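Local coordinates for Iron(III) ABC transporter, periplasmic iron-compound-binding protein (Vibrio cholerae, PDB 5GGY) that probably binds ferric siderophores such as ferric Desferal in the periplasm and delivers them to an ABC transporter for iron uptake, at residues 81-84 with 85-89; 108-112 with 113-117; 207-210 with 211-214; 222-226 with 227-231. All blocks are in the same frame, centred on the assembly; numbering follows the deposited sequence.

Contact 1. Residues 81-84 with 85-89; sequences ILAA and GPQQD
Gln-87 grips Ala-84 by both of its backbone polar groups, one with its side chain and one with its own backbone. The side-chain oxygen OE1 of Gln-87 accepts the amide hydrogen of Ala-84 N at 2.7 Å, and the donor lies in the plane of the Gln-87 amide. In return, Gln-87 N donates to Ala-84 O at 3.0 Å, closing the turn. The Gln-87 side chain reaches this place by bending at chi2 (84°), which folds OE1 back toward the strand end while CB rests against Ala-83 CB at 3.9 Å. This is the point where strand 80-83, the middle strand of a three-stranded parallel sheet between strands 19-21 and 100-102, runs into a short 3-10 turn. Pro-86 sits in the bend and cannot donate a hydrogen bond from its N; its CD instead packs on Ala-84 CB at 4.0 Å. The other half of the Gln-87 amide is also used, since NE2 donates to the backbone O of Arg-65 and to OD1 of Asn-23, so both ends of the group are satisfied. Further round the turn, Gly-85 O takes two donors from Gln-88, N at 3.2 Å and NE2 at 3.3 Å, which approach from opposite faces of its carbonyl plane.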
loop_
_atom_site.group_PDB
_atom_site.type_symbol
_atom_site.label_atom_id
_atom_site.label_comp_id
_atom_site.label_asym_id
_atom_site.label_seq_id
_atom_site.Cartn_x
_atom_site.Cartn_y
_atom_site.Cartn_z
ATOM N N ILE A 81 -26.562 4.759 2.876
ATOM C CA ILE A 81 -26.523 4.721 1.423
ATOM C C ILE A 81 -25.171 5.232 0.941
ATOM O O ILE A 81 -24.761 6.340 1.284
ATOM C CB ILE A 81 -27.649 5.565 0.793
ATOM C CG1 ILE A 81 -29.021 5.035 1.223
ATOM C CG2 ILE A 81 -27.524 5.565 -0.724
ATOM C CD1 ILE A 81 -30.186 5.866 0.721
ATOM N N LEU A 82 -24.470 4.420 0.158
ATOM C CA LEU A 82 -23.155 4.807 -0.338
ATOM C C LEU A 82 -23.258 5.353 -1.759
ATOM O O LEU A 82 -23.717 4.663 -2.669
ATOM C CB LEU A 82 -22.186 3.622 -0.285
ATOM C CG LEU A 82 -22.104 2.868 1.049
ATOM C CD1 LEU A 82 -20.940 1.894 1.040
ATOM C CD2 LEU A 82 -22.003 3.818 2.233
ATOM N N ALA A 83 -22.839 6.602 -1.937
ATOM C CA ALA A 83 -22.946 7.267 -3.230
ATOM C C ALA A 83 -21.594 7.767 -3.735
ATOM O O ALA A 83 -20.695 8.063 -2.950
ATOM C CB ALA A 83 -23.933 8.420 -3.142
ATOM N N ALA A 84 -21.458 7.857 -5.053
ATOM C CA ALA A 84 -20.227 8.342 -5.666
ATOM C C ALA A 84 -20.490 9.572 -6.523
ATOM O O ALA A 84 -21.560 10.179 -6.442
ATOM C CB ALA A 84 -19.577 7.247 -6.502
ATOM N N GLY A 85 -19.500 9.930 -7.338
ATOM C CA GLY A 85 -19.588 11.067 -8.240
ATOM C C GLY A 85 -20.844 11.187 -9.090
ATOM O O GLY A 85 -21.469 12.247 -9.107
ATOM N N PRO A 86 -21.218 10.115 -9.811
ATOM C CA PRO A 86 -22.411 10.178 -10.665
ATOM C C PRO A 86 -23.730 10.366 -9.911
ATOM O O PRO A 86 -24.747 10.639 -10.547
ATOM C CB PRO A 86 -22.402 8.819 -11.378
ATOM C CG PRO A 86 -20.992 8.380 -11.339
ATOM C CD PRO A 86 -20.460 8.870 -10.030
ATOM N N GLN A 87 -23.719 10.218 -8.589
ATOM C CA GLN A 87 -24.944 10.342 -7.804
ATOM C C GLN A 87 -25.012 11.653 -7.024
ATOM O O GLN A 87 -25.904 11.840 -6.193
ATOM C CB GLN A 87 -25.079 9.166 -6.831
ATOM C CG GLN A 87 -25.288 7.815 -7.491
ATOM C CD GLN A 87 -23.989 7.167 -7.929
ATOM O OE1 GLN A 87 -22.989 7.207 -7.212
ATOM N NE2 GLN A 87 -23.996 6.570 -9.117
ATOM N N GLN A 88 -24.078 12.558 -7.301
ATOM C CA GLN A 88 -23.905 13.756 -6.484
ATOM C C GLN A 88 -25.117 14.689 -6.506
ATOM O O GLN A 88 -25.328 15.455 -5.567
ATOM C CB GLN A 88 -22.660 14.524 -6.928
ATOM C CG GLN A 88 -22.748 15.128 -8.320
ATOM C CD GLN A 88 -21.541 15.984 -8.653
ATOM O OE1 GLN A 88 -21.573 17.206 -8.506
ATOM N NE2 GLN A 88 -20.465 15.345 -9.098
ATOM N N ASP A 89 -25.909 14.620 -7.571
ATOM C CA ASP A 89 -27.084 15.475 -7.698
ATOM C C ASP A 89 -28.298 14.887 -6.985
ATOM O O ASP A 89 -29.346 15.531 -6.900
ATOM C CB ASP A 89 -27.411 15.717 -9.175
ATOM C CG ASP A 89 -26.423 16.654 -9.846
ATOM O OD1 ASP A 89 -25.897 17.559 -9.163
ATOM O OD2 ASP A 89 -26.172 16.486 -11.057
#

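Contact 2. Residues 108-112 with 113-117; sequences EQDNA and AQVAI
With CG of Asn-111 set trans to its backbone N (chi1 -171°), the side-chain OD1 swings forward over the start of helix 112-126 and touches Gln-114 CG at 3.2 Å. Gln-114 carries its own CG beside its backbone N (chi1 -69°), and the rest of its chain runs out extended, so the two side chains slant across each other. Asn-111 holds the N-cap position, yet OD1 stays 3.6 Å from Gln-114 N and meets mainly the carbon chain of that glutamine. The backbone carries the hydrogen bonding: Val-115 N donates to Asn-111 O at 3.0 Å, and Ala-116 N donates to Ala-112 O at 2.8 Å. On the flank of the turn, CG2 of Val-115 lies against the methylene CB of Asp-110 at 4.1 Å, the two side chains crossing at about a right angle, and against Asn-111 O at 3.3 Å. Asn-179 ND2 binds Asp-110 O, while Ala-113 packs on Tyr-184 of helix 181-188 and Gln-114 touches Gln-36 of the second subunit. The chemistry is therefore that of a helix start fastened by backbone carbonyls, with the cap side chain contributing van der Waals contact; the Asp-110 carboxylate, whose OD1 has a weak bond with Ser-107 OG, may still favour the positive helix end by its charge.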
loop_
_atom_site.group_PDB
_atom_site.type_symbol
_atom_site.label_atom_id
_atom_site.label_comp_id
_atom_site.label_asym_id
_atom_site.label_seq_id
_atom_site.Cartn_x
_atom_site.Cartn_y
_atom_site.Cartn_z
ATOM N N GLU A 108 -11.173 15.132 -12.296
ATOM C CA GLU A 108 -10.043 15.675 -13.041
ATOM C C GLU A 108 -8.771 15.751 -12.198
ATOM O O GLU A 108 -7.673 15.468 -12.677
ATOM C CB GLU A 108 -10.400 17.063 -13.584
ATOM C CG GLU A 108 -11.405 17.836 -12.732
ATOM C CD GLU A 108 -12.849 17.421 -12.981
ATOM O OE1 GLU A 108 -13.126 16.868 -14.067
ATOM O OE2 GLU A 108 -13.696 17.631 -12.086
ATOM N N GLN A 109 -8.936 16.116 -10.931
ATOM C CA GLN A 109 -7.804 16.339 -10.041
ATOM C C GLN A 109 -7.547 15.164 -9.103
ATOM O O GLN A 109 -6.606 15.192 -8.315
ATOM C CB GLN A 109 -8.027 17.620 -9.235
ATOM C CG GLN A 109 -9.389 17.707 -8.572
ATOM C CD GLN A 109 -9.743 19.118 -8.164
ATOM O OE1 GLN A 109 -10.388 19.850 -8.916
ATOM N NE2 GLN A 109 -9.312 19.516 -6.972
ATOM N N ASP A 110 -8.385 14.135 -9.188
ATOM C CA ASP A 110 -8.184 12.931 -8.388
ATOM C C ASP A 110 -7.161 11.993 -9.017
ATOM O O ASP A 110 -7.130 11.814 -10.233
ATOM C CB ASP A 110 -9.500 12.170 -8.194
ATOM C CG ASP A 110 -10.407 12.820 -7.174
ATOM O OD1 ASP A 110 -11.639 12.654 -7.289
ATOM O OD2 ASP A 110 -9.892 13.499 -6.258
ATOM N N ASN A 111 -6.318 11.401 -8.181
ATOM C CA ASN A 111 -5.544 10.246 -8.600
ATOM C C ASN A 111 -6.342 9.004 -8.241
ATOM O O ASN A 111 -6.339 8.565 -7.096
ATOM C CB ASN A 111 -4.162 10.220 -7.951
ATOM C CG ASN A 111 -3.272 9.148 -8.544
ATOM O OD1 ASN A 111 -3.219 8.024 -8.047
ATOM N ND2 ASN A 111 -2.584 9.485 -9.629
ATOM N N ALA A 112 -7.024 8.455 -9.241
ATOM C CA ALA A 112 -8.073 7.452 -9.049
ATOM C C ALA A 112 -7.693 6.299 -8.125
ATOM O O ALA A 112 -8.430 5.970 -7.197
ATOM C CB ALA A 112 -8.502 6.902 -10.398
ATOM N N ALA A 113 -6.540 5.690 -8.377
ATOM C CA ALA A 113 -6.110 4.518 -7.619
ATOM C C ALA A 113 -5.835 4.832 -6.151
ATOM O O ALA A 113 -6.187 4.052 -5.268
ATOM C CB ALA A 113 -4.883 3.917 -8.253
ATOM N N GLN A 114 -5.202 5.972 -5.893
ATOM C CA GLN A 114 -4.922 6.385 -4.521
ATOM C C GLN A 114 -6.214 6.671 -3.771
ATOM O O GLN A 114 -6.351 6.314 -2.601
ATOM C CB GLN A 114 -4.018 7.617 -4.493
ATOM C CG GLN A 114 -2.599 7.357 -4.962
ATOM C CD GLN A 114 -1.722 8.590 -4.846
ATOM O OE1 GLN A 114 -2.115 9.587 -4.240
ATOM N NE2 GLN A 114 -0.530 8.528 -5.429
ATOM N N VAL A 115 -7.159 7.311 -4.455
ATOM C CA VAL A 115 -8.453 7.635 -3.865
ATOM C C VAL A 115 -9.250 6.362 -3.596
ATOM O O VAL A 115 -9.930 6.242 -2.580
ATOM C CB VAL A 115 -9.266 8.577 -4.777
ATOM C CG1 VAL A 115 -10.636 8.852 -4.182
ATOM C CG2 VAL A 115 -8.514 9.880 -4.988
ATOM N N ALA A 116 -9.141 5.407 -4.514
ATOM C CA ALA A 116 -9.795 4.109 -4.362
ATOM C C ALA A 116 -9.264 3.370 -3.142
ATOM O O ALA A 116 -10.029 2.748 -2.402
ATOM C CB ALA A 116 -9.603 3.264 -5.610
ATOM N N ILE A 117 -7.953 3.444 -2.942
ATOM C CA ILE A 117 -7.305 2.834 -1.790
ATOM C C ILE A 117 -7.720 3.527 -0.498
ATOM O O ILE A 117 -7.986 2.882 0.512
ATOM C CB ILE A 117 -5.764 2.883 -1.920
ATOM C CG1 ILE A 117 -5.297 1.952 -3.034
ATOM C CG2 ILE A 117 -5.104 2.509 -0.606
ATOM C CD1 ILE A 117 -3.804 1.975 -3.252
#

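Contact 3. Residues 207-210 with 211-214; sequences KRLS and ELQH
Glu-211 folds back over Arg-208 in the 3-10 turn that follows strand 204-208, which pairs antiparallel with strand 172-176 in the mixed sheet. Its CB rests on Arg-208 O at 3.3 Å and also faces Lys-207 CB at 4.3 Å. CG, set anti to the carbonyl carbon (chi1 -79°), lies 3.7 Å from Arg-208 NH2; a bend at chi2 (-68°) then carries CD closer still. At the tip, OE2 forms a salt bridge with Arg-208 NH2; the modelled separation of 2.4 Å is shorter than expected and should be read with caution. The carboxylate and guanidinium planes stand 65° apart, and the contact runs from one oxygen to one nitrogen rather than side by side. Three successive i to i+3 backbone bonds wind the 3-10 turn: Glu-211 N to Arg-208 O, Leu-212 N to Leu-209 O and Gln-213 N to Ser-210 O. On the buried side, Leu-209 CD1 packs on Leu-212 CD1 at 3.8 Å, and both leucines continue onto strand 172-176. Gln-213 lays CB and CG along Ser-210 O, which its NE2 also reaches with a bond of 3.3 Å, from the face opposite to Gln-213 N.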
loop_
_atom_site.group_PDB
_atom_site.type_symbol
_atom_site.label_atom_id
_atom_site.label_comp_id
_atom_site.label_asym_id
_atom_site.label_seq_id
_atom_site.Cartn_x
_atom_site.Cartn_y
_atom_site.Cartn_z
ATOM N N LYS A 207 -9.578 9.564 -28.311
ATOM C CA LYS A 207 -8.723 9.755 -29.476
ATOM C C LYS A 207 -9.267 9.037 -30.704
ATOM O O LYS A 207 -9.958 8.025 -30.588
ATOM C CB LYS A 207 -7.305 9.257 -29.188
ATOM C CG LYS A 207 -6.562 10.041 -28.123
ATOM C CD LYS A 207 -6.349 11.480 -28.554
ATOM C CE LYS A 207 -5.512 12.244 -27.542
ATOM N NZ LYS A 207 -5.372 13.677 -27.928
ATOM N N ARG A 208 -8.952 9.572 -31.880
ATOM C CA ARG A 208 -9.192 8.863 -33.129
ATOM C C ARG A 208 -8.327 7.609 -33.138
ATOM O O ARG A 208 -7.223 7.617 -32.592
ATOM C CB ARG A 208 -8.868 9.746 -34.336
ATOM C CG ARG A 208 -9.575 11.094 -34.347
ATOM C CD ARG A 208 -9.136 11.924 -35.546
ATOM N NE ARG A 208 -7.685 12.074 -35.602
ATOM C CZ ARG A 208 -7.018 13.113 -35.109
ATOM N NH1 ARG A 208 -7.672 14.107 -34.524
ATOM N NH2 ARG A 208 -5.697 13.160 -35.205
ATOM N N LEU A 209 -8.823 6.533 -33.742
ATOM C CA LEU A 209 -8.078 5.278 -33.767
ATOM C C LEU A 209 -6.742 5.438 -34.484
ATOM O O LEU A 209 -5.747 4.819 -34.105
ATOM C CB LEU A 209 -8.899 4.171 -34.432
ATOM C CG LEU A 209 -8.215 2.805 -34.531
ATOM C CD1 LEU A 209 -7.882 2.263 -33.143
ATOM C CD2 LEU A 209 -9.061 1.810 -35.316
ATOM N N SER A 210 -6.724 6.282 -35.511
ATOM C CA SER A 210 -5.517 6.524 -36.296
ATOM C C SER A 210 -4.367 7.102 -35.468
ATOM O O SER A 210 -3.204 7.002 -35.858
ATOM C CB SER A 210 -5.832 7.463 -37.460
ATOM O OG SER A 210 -6.351 8.695 -36.988
ATOM N N GLU A 211 -4.693 7.704 -34.326
ATOM C CA GLU A 211 -3.677 8.289 -33.453
ATOM C C GLU A 211 -2.768 7.229 -32.846
ATOM O O GLU A 211 -1.667 7.538 -32.394
ATOM C CB GLU A 211 -4.324 9.110 -32.335
ATOM C CG GLU A 211 -4.788 10.495 -32.758
ATOM C CD GLU A 211 -3.634 11.423 -33.104
ATOM O OE1 GLU A 211 -2.504 11.188 -32.625
ATOM O OE2 GLU A 211 -3.861 12.392 -33.859
ATOM N N LEU A 212 -3.229 5.982 -32.840
ATOM C CA LEU A 212 -2.439 4.883 -32.294
ATOM C C LEU A 212 -1.264 4.521 -33.199
ATOM O O LEU A 212 -0.434 3.687 -32.843
ATOM C CB LEU A 212 -3.316 3.650 -32.062
ATOM C CG LEU A 212 -4.385 3.767 -30.975
ATOM C CD1 LEU A 212 -4.952 2.396 -30.650
ATOM C CD2 LEU A 212 -3.815 4.423 -29.731
ATOM N N GLN A 213 -1.197 5.148 -34.369
ATOM C CA GLN A 213 -0.053 4.978 -35.260
ATOM C C GLN A 213 1.228 5.468 -34.597
ATOM O O GLN A 213 2.317 4.976 -34.889
ATOM C CB GLN A 213 -0.267 5.719 -36.579
ATOM C CG GLN A 213 -1.099 4.971 -37.600
ATOM C CD GLN A 213 -1.230 5.739 -38.900
ATOM O OE1 GLN A 213 -0.798 5.276 -39.956
ATOM N NE2 GLN A 213 -1.824 6.925 -38.828
ATOM N N HIS A 214 1.089 6.432 -33.691
ATOM C CA HIS A 214 2.235 6.980 -32.972
ATOM C C HIS A 214 2.814 5.991 -31.967
ATOM O O HIS A 214 3.811 6.282 -31.306
ATOM C CB HIS A 214 1.846 8.275 -32.257
ATOM C CG HIS A 214 1.902 9.487 -33.133
ATOM N ND1 HIS A 214 0.892 10.429 -33.168
ATOM C CD2 HIS A 214 2.843 9.921 -34.002
ATOM C CE1 HIS A 214 1.209 11.381 -34.022
ATOM N NE2 HIS A 214 2.393 11.097 -34.544
#

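Contact 4. Residues 222-226 with 227-231; sequences YFLPF and AEEKK
Tyr-222 and Glu-229 meet across the mouth of a loop in which strand 219-223 passes through a cis-proline and a type I beta turn, Phe-226 to Glu-229, into helix 229-234. The connection leaves the mixed sheet, where strand 219-223 runs between strands 161-167 and 249-252, and its inner side is tight. Tyr-222 OH donates to Glu-229 OE2 over a very short 2.5 Å, with the carboxylate carbon in the plane of the ring at its edge and the two flat groups 74° apart. Glu-229 reaches there because its CG stands trans to its backbone N (chi1 -174°) and the chain beyond is extended, which also brings OE2 to 4.0 Å from Leu-224 CD2. Tyr-222 is further enclosed by an edge-to-face contact with Phe-167, whose ring also stacks with that of Phe-226. The second close patch lies under the turn, where the Phe-226 ring is folded beneath the backbone and CE1 comes within 3.2 Å of Glu-228 O. By contrast, the turn bond itself, from Glu-229 N to Phe-226 O, is weak at 3.3 Å. The outward side is looser: Ala-227 and Lys-230 are exposed, and Glu-228, at the N-cap position, leads its carboxylate away after touching Phe-226 CZ with CB at 3.7 Å. Glu-228 N stands 3.8 Å above the plane of the Phe-226 ring, over its centre.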
loop_
_atom_site.group_PDB
_atom_site.type_symbol
_atom_site.label_atom_id
_atom_site.label_comp_id
_atom_site.label_asym_id
_atom_site.label_seq_id
_atom_site.Cartn_x
_atom_site.Cartn_y
_atom_site.Cartn_z
ATOM N N TYR A 222 -6.229 -3.590 -24.901
ATOM C CA TYR A 222 -7.591 -3.068 -24.833
ATOM C C TYR A 222 -8.497 -3.975 -24.003
ATOM O O TYR A 222 -8.454 -5.199 -24.127
ATOM C CB TYR A 222 -8.173 -2.864 -26.239
ATOM C CG TYR A 222 -8.302 -4.119 -27.077
ATOM C CD1 TYR A 222 -9.485 -4.851 -27.092
ATOM C CD2 TYR A 222 -7.250 -4.560 -27.870
ATOM C CE1 TYR A 222 -9.609 -5.991 -27.860
ATOM C CE2 TYR A 222 -7.366 -5.701 -28.643
ATOM C CZ TYR A 222 -8.547 -6.412 -28.634
ATOM O OH TYR A 222 -8.666 -7.548 -29.401
ATOM N N PHE A 223 -9.319 -3.359 -23.159
ATOM C CA PHE A 223 -10.150 -4.097 -22.213
ATOM C C PHE A 223 -11.437 -4.630 -22.832
ATOM O O PHE A 223 -12.133 -3.926 -23.562
ATOM C CB PHE A 223 -10.502 -3.215 -21.009
ATOM C CG PHE A 223 -9.325 -2.858 -20.148
ATOM C CD1 PHE A 223 -8.695 -3.822 -19.385
ATOM C CD2 PHE A 223 -8.865 -1.556 -20.085
ATOM C CE1 PHE A 223 -7.619 -3.498 -18.588
ATOM C CE2 PHE A 223 -7.793 -1.225 -19.289
ATOM C CZ PHE A 223 -7.165 -2.195 -18.540
ATOM N N LEU A 224 -11.742 -5.886 -22.528
ATOM C CA LEU A 224 -13.032 -6.469 -22.864
ATOM C C LEU A 224 -14.037 -6.080 -21.778
ATOM O O LEU A 224 -13.641 -5.759 -20.659
ATOM C CB LEU A 224 -12.913 -7.990 -23.001
ATOM C CG LEU A 224 -12.012 -8.487 -24.136
ATOM C CD1 LEU A 224 -11.931 -10.005 -24.140
ATOM C CD2 LEU A 224 -12.501 -7.971 -25.482
ATOM N N PRO A 225 -15.341 -6.093 -22.097
ATOM C CA PRO A 225 -15.959 -6.464 -23.373
ATOM C C PRO A 225 -15.989 -5.339 -24.402
ATOM O O PRO A 225 -16.071 -4.162 -24.056
ATOM C CB PRO A 225 -17.381 -6.839 -22.963
ATOM C CG PRO A 225 -17.659 -5.940 -21.810
ATOM C CD PRO A 225 -16.354 -5.794 -21.069
ATOM N N PHE A 226 -15.928 -5.726 -25.671
ATOM C CA PHE A 226 -16.147 -4.810 -26.781
ATOM C C PHE A 226 -16.887 -5.539 -27.893
ATOM O O PHE A 226 -16.362 -6.470 -28.497
ATOM C CB PHE A 226 -14.825 -4.232 -27.290
ATOM C CG PHE A 226 -14.982 -3.325 -28.479
ATOM C CD1 PHE A 226 -14.195 -3.488 -29.601
ATOM C CD2 PHE A 226 -15.931 -2.321 -28.479
ATOM C CE1 PHE A 226 -14.343 -2.662 -30.695
ATOM C CE2 PHE A 226 -16.082 -1.495 -29.571
ATOM C CZ PHE A 226 -15.291 -1.667 -30.678
ATOM N N ALA A 227 -18.113 -5.101 -28.156
ATOM C CA ALA A 227 -19.021 -5.821 -29.046
ATOM C C ALA A 227 -18.538 -5.891 -30.489
ATOM O O ALA A 227 -18.914 -6.798 -31.227
ATOM C CB ALA A 227 -20.406 -5.188 -28.999
ATOM N N GLU A 228 -17.703 -4.942 -30.894
ATOM C CA GLU A 228 -17.254 -4.876 -32.282
ATOM C C GLU A 228 -15.755 -5.113 -32.410
ATOM O O GLU A 228 -15.087 -4.500 -33.237
ATOM C CB GLU A 228 -17.625 -3.524 -32.889
ATOM C CG GLU A 228 -18.872 -2.913 -32.267
ATOM C CD GLU A 228 -19.747 -2.207 -33.281
ATOM O OE1 GLU A 228 -20.582 -2.887 -33.910
ATOM O OE2 GLU A 228 -19.611 -0.974 -33.444
ATOM N N GLU A 229 -15.234 -6.016 -31.587
ATOM C CA GLU A 229 -13.809 -6.333 -31.587
ATOM C C GLU A 229 -13.372 -6.939 -32.916
ATOM O O GLU A 229 -12.343 -6.555 -33.474
ATOM C CB GLU A 229 -13.469 -7.297 -30.449
ATOM C CG GLU A 229 -11.978 -7.568 -30.301
ATOM C CD GLU A 229 -11.691 -8.877 -29.588
ATOM O OE1 GLU A 229 -12.517 -9.810 -29.692
ATOM O OE2 GLU A 229 -10.636 -8.975 -28.925
ATOM N N LYS A 230 -14.162 -7.889 -33.407
ATOM C CA LYS A 230 -13.893 -8.561 -34.674
ATOM C C LYS A 230 -13.837 -7.565 -35.822
ATOM O O LYS A 230 -12.981 -7.660 -36.694
ATOM C CB LYS A 230 -14.963 -9.619 -34.945
ATOM C CG LYS A 230 -14.861 -10.308 -36.293
ATOM C CD LYS A 230 -16.162 -10.175 -37.069
ATOM C CE LYS A 230 -16.196 -11.129 -38.251
ATOM N NZ LYS A 230 -16.930 -10.554 -39.415
ATOM N N LYS A 231 -14.755 -6.604 -35.805
ATOM C CA LYS A 231 -14.825 -5.593 -36.852
ATOM C C LYS A 231 -13.561 -4.741 -36.888
ATOM O O LYS A 231 -13.053 -4.414 -37.963
ATOM C CB LYS A 231 -16.049 -4.693 -36.664
ATOM C CG LYS A 231 -16.167 -3.627 -37.734
ATOM C CD LYS A 231 -17.433 -2.798 -37.582
ATOM C CE LYS A 231 -17.582 -1.857 -38.768
ATOM N NZ LYS A 231 -18.482 -0.702 -38.496
#

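All four contacts are local, three where a strand ends and contact 2 where a helix begins. Contact 4 is a surface contact, whereas contacts 1, 2 and 3 are partly buried. Contacts 3 and 4 follow strands 204-208 and 219-223 of the same mixed sheet, with centres about 17 Å apart, while contact 1 belongs to the separate three-stranded parallel sheet. Contact 2 lies nearest the centre of the chain, with its centre about 16 Å from that of contact 1. Neutral amide bonding marks contact 1, and helix backbone bonds with van der Waals side-chain contacts mark contact 2; contacts 3 and 4 each bring in a glutamate, paired with an arginine and a tyrosine respectively.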